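Leucine aminopeptidase 2, chloroplastic (Streptomyces sp. BC16019, PDB 5LHJ) is an M17-family metalloaminopeptidase of bottromycin maturation, which probably removes unsubstituted N-terminal amino acids from peptides using manganese ions. Local coordinates at residues G134-L139 against A172-T177. Sequence-based numbering, arbitrary orientation.
Sequences GAVLGL and AAAEAT
Val136 and Leu137 both pack on the methyl of Ala174, a compact example of how a small residue lets two helices come close. The segment axes approach to 8.6 Å and run nearly parallel, 22° apart. Val136 CB lies 3.6 Å from Ala174 CB, and its CG1, set anti to the backbone N (chi1 174°), rests on the same methyl and reaches over the Ala174 carbonyl carbon toward the backbone of Glu175. Leu137 meets that methyl from about a right angle to the valine, its CG 4.0 Å from Ala174 CB. The packing joins helix 124-139 of the N-terminal domain to helix 164-185, consistent with the long helix that links the N-terminal and catalytic domains in M17 aminopeptidases. One turn on, Leu137 CD2 meets Thr177 CG2 at 3.7 Å, the two side chains crossing at about a right angle. The methyl of Thr177 can face the leucine because its OG1 turns back to Ala173 O, 3.0 Å away, approaching from the opposite face of that carbonyl to Thr177 N; Arg487 NE of helix 486-498 also bonds OG1. A serine in its place would lack CG2 and would probably open a gap beside Leu137 CD2, leaving that branch freer to turn. Leu137 O, in turn, bonds Arg181 further along helix 164-185.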
ATOM      1  N   GLY A 134     -25.018 -13.413  33.658  1.00 19.19           N
ATOM      2  CA  GLY A 134     -24.456 -14.313  32.637  1.00 19.27           C
ATOM      3  C   GLY A 134     -25.533 -15.026  31.841  1.00 19.40           C
ATOM      4  O   GLY A 134     -25.363 -15.273  30.640  1.00 19.57           O
ATOM      5  N   ALA A 135     -26.641 -15.356  32.510  1.00 19.26           N
ATOM      6  CA  ALA A 135     -27.772 -16.019  31.862  1.00 19.73           C
ATOM      7  C   ALA A 135     -28.397 -15.138  30.787  1.00 19.46           C
ATOM      8  O   ALA A 135     -28.598 -15.586  29.658  1.00 19.87           O
ATOM      9  CB  ALA A 135     -28.817 -16.409  32.886  1.00 20.16           C
ATOM     10  N   VAL A 136     -28.689 -13.884  31.136  1.00 18.85           N
ATOM     11  CA  VAL A 136     -29.272 -12.942  30.182  1.00 18.77           C
ATOM     12  C   VAL A 136     -28.282 -12.619  29.064  1.00 18.54           C
ATOM     13  O   VAL A 136     -28.633 -12.648  27.877  1.00 18.27           O
ATOM     14  CB  VAL A 136     -29.733 -11.642  30.876  1.00 19.15           C
ATOM     15  CG1 VAL A 136     -30.209 -10.602  29.860  1.00 19.41           C
ATOM     16  CG2 VAL A 136     -30.827 -11.950  31.880  1.00 19.71           C
ATOM     17  N   LEU A 137     -27.044 -12.322  29.444  1.00 18.23           N
ATOM     18  CA  LEU A 137     -26.013 -11.978  28.454  1.00 18.07           C
ATOM     19  C   LEU A 137     -25.716 -13.132  27.494  1.00 18.47           C
ATOM     20  O   LEU A 137     -25.487 -12.904  26.292  1.00 18.49           O
ATOM     21  CB  LEU A 137     -24.735 -11.517  29.161  1.00 18.20           C
ATOM     22  CG  LEU A 137     -24.863 -10.241  29.986  1.00 18.37           C
ATOM     23  CD1 LEU A 137     -23.562 -10.003  30.742  1.00 18.74           C
ATOM     24  CD2 LEU A 137     -25.247  -9.052  29.126  1.00 18.71           C
ATOM     25  N   GLY A 138     -25.727 -14.364  28.010  1.00 19.09           N
ATOM     26  CA  GLY A 138     -25.473 -15.561  27.201  1.00 20.18           C
ATOM     27  C   GLY A 138     -26.611 -15.983  26.283  1.00 20.95           C
ATOM     28  O   GLY A 138     -26.367 -16.628  25.245  1.00 21.70           O
ATOM     29  N   LEU A 139     -27.841 -15.615  26.648  1.00 21.01           N
ATOM     30  CA  LEU A 139     -29.025 -15.878  25.820  1.00 22.27           C
ATOM     31  C   LEU A 139     -29.252 -14.874  24.698  1.00 21.71           C
ATOM     32  O   LEU A 139     -30.053 -15.123  23.793  1.00 21.96           O
ATOM     33  CB  LEU A 139     -30.283 -15.908  26.669  1.00 23.44           C
ATOM     34  CG  LEU A 139     -30.538 -17.207  27.409  1.00 25.17           C
ATOM     35  CD1 LEU A 139     -31.729 -17.014  28.339  1.00 26.02           C
ATOM     36  CD2 LEU A 139     -30.766 -18.359  26.422  1.00 26.22           C
ATOM     37  N   ALA A 172     -31.339  -6.685  35.718  1.00 22.26           N
ATOM     38  CA  ALA A 172     -31.500  -5.318  35.244  1.00 22.57           C
ATOM     39  C   ALA A 172     -30.233  -4.778  34.564  1.00 21.68           C
ATOM     40  O   ALA A 172     -30.320  -4.121  33.523  1.00 21.63           O
ATOM     41  CB  ALA A 172     -31.929  -4.413  36.380  1.00 23.67           C
ATOM     42  N   ALA A 173     -29.070  -5.062  35.140  1.00 20.88           N
ATOM     43  CA  ALA A 173     -27.803  -4.652  34.540  1.00 20.52           C
ATOM     44  C   ALA A 173     -27.592  -5.322  33.180  1.00 19.82           C
ATOM     45  O   ALA A 173     -27.154  -4.679  32.219  1.00 19.09           O
ATOM     46  CB  ALA A 173     -26.628  -4.953  35.476  1.00 20.85           C
ATOM     47  N   ALA A 174     -27.926  -6.608  33.101  1.00 19.31           N
ATOM     48  CA  ALA A 174     -27.782  -7.362  31.856  1.00 19.18           C
ATOM     49  C   ALA A 174     -28.786  -6.940  30.794  1.00 19.47           C
ATOM     50  O   ALA A 174     -28.435  -6.855  29.614  1.00 18.87           O
ATOM     51  CB  ALA A 174     -27.888  -8.847  32.110  1.00 19.14           C
ATOM     52  N   GLU A 175     -30.016  -6.660  31.207  1.00 19.96           N
ATOM     53  CA  GLU A 175     -31.018  -6.143  30.268  1.00 21.21           C
ATOM     54  C   GLU A 175     -30.600  -4.786  29.683  1.00 19.89           C
ATOM     55  O   GLU A 175     -30.762  -4.555  28.496  1.00 19.11           O
ATOM     56  CB  GLU A 175     -32.396  -6.090  30.917  1.00 24.00           C
ATOM     57  CG  GLU A 175     -33.007  -7.483  31.063  1.00 26.82           C
ATOM     58  CD  GLU A 175     -34.244  -7.525  31.937  1.00 30.79           C
ATOM     59  OE1 GLU A 175     -34.878  -6.464  32.128  1.00 34.65           O
ATOM     60  OE2 GLU A 175     -34.600  -8.633  32.432  1.00 35.11           O
ATOM     61  N   ALA A 176     -30.006  -3.927  30.509  1.00 18.02           N
ATOM     62  CA  ALA A 176     -29.470  -2.635  30.027  1.00 17.20           C
ATOM     63  C   ALA A 176     -28.318  -2.880  29.034  1.00 16.63           C
ATOM     64  O   ALA A 176     -28.239  -2.240  27.990  1.00 16.29           O
ATOM     65  CB  ALA A 176     -28.995  -1.790  31.193  1.00 17.19           C
ATOM     66  N   THR A 177     -27.440  -3.820  29.359  1.00 16.44           N
ATOM     67  CA  THR A 177     -26.347  -4.174  28.447  1.00 16.27           C
ATOM     68  C   THR A 177     -26.901  -4.628  27.089  1.00 16.43           C
ATOM     69  O   THR A 177     -26.413  -4.215  26.038  1.00 15.87           O
ATOM     70  CB  THR A 177     -25.439  -5.263  29.055  1.00 16.34           C
ATOM     71  OG1 THR A 177     -24.908  -4.805  30.303  1.00 16.55           O
ATOM     72  CG2 THR A 177     -24.271  -5.605  28.142  1.00 16.31           C
TER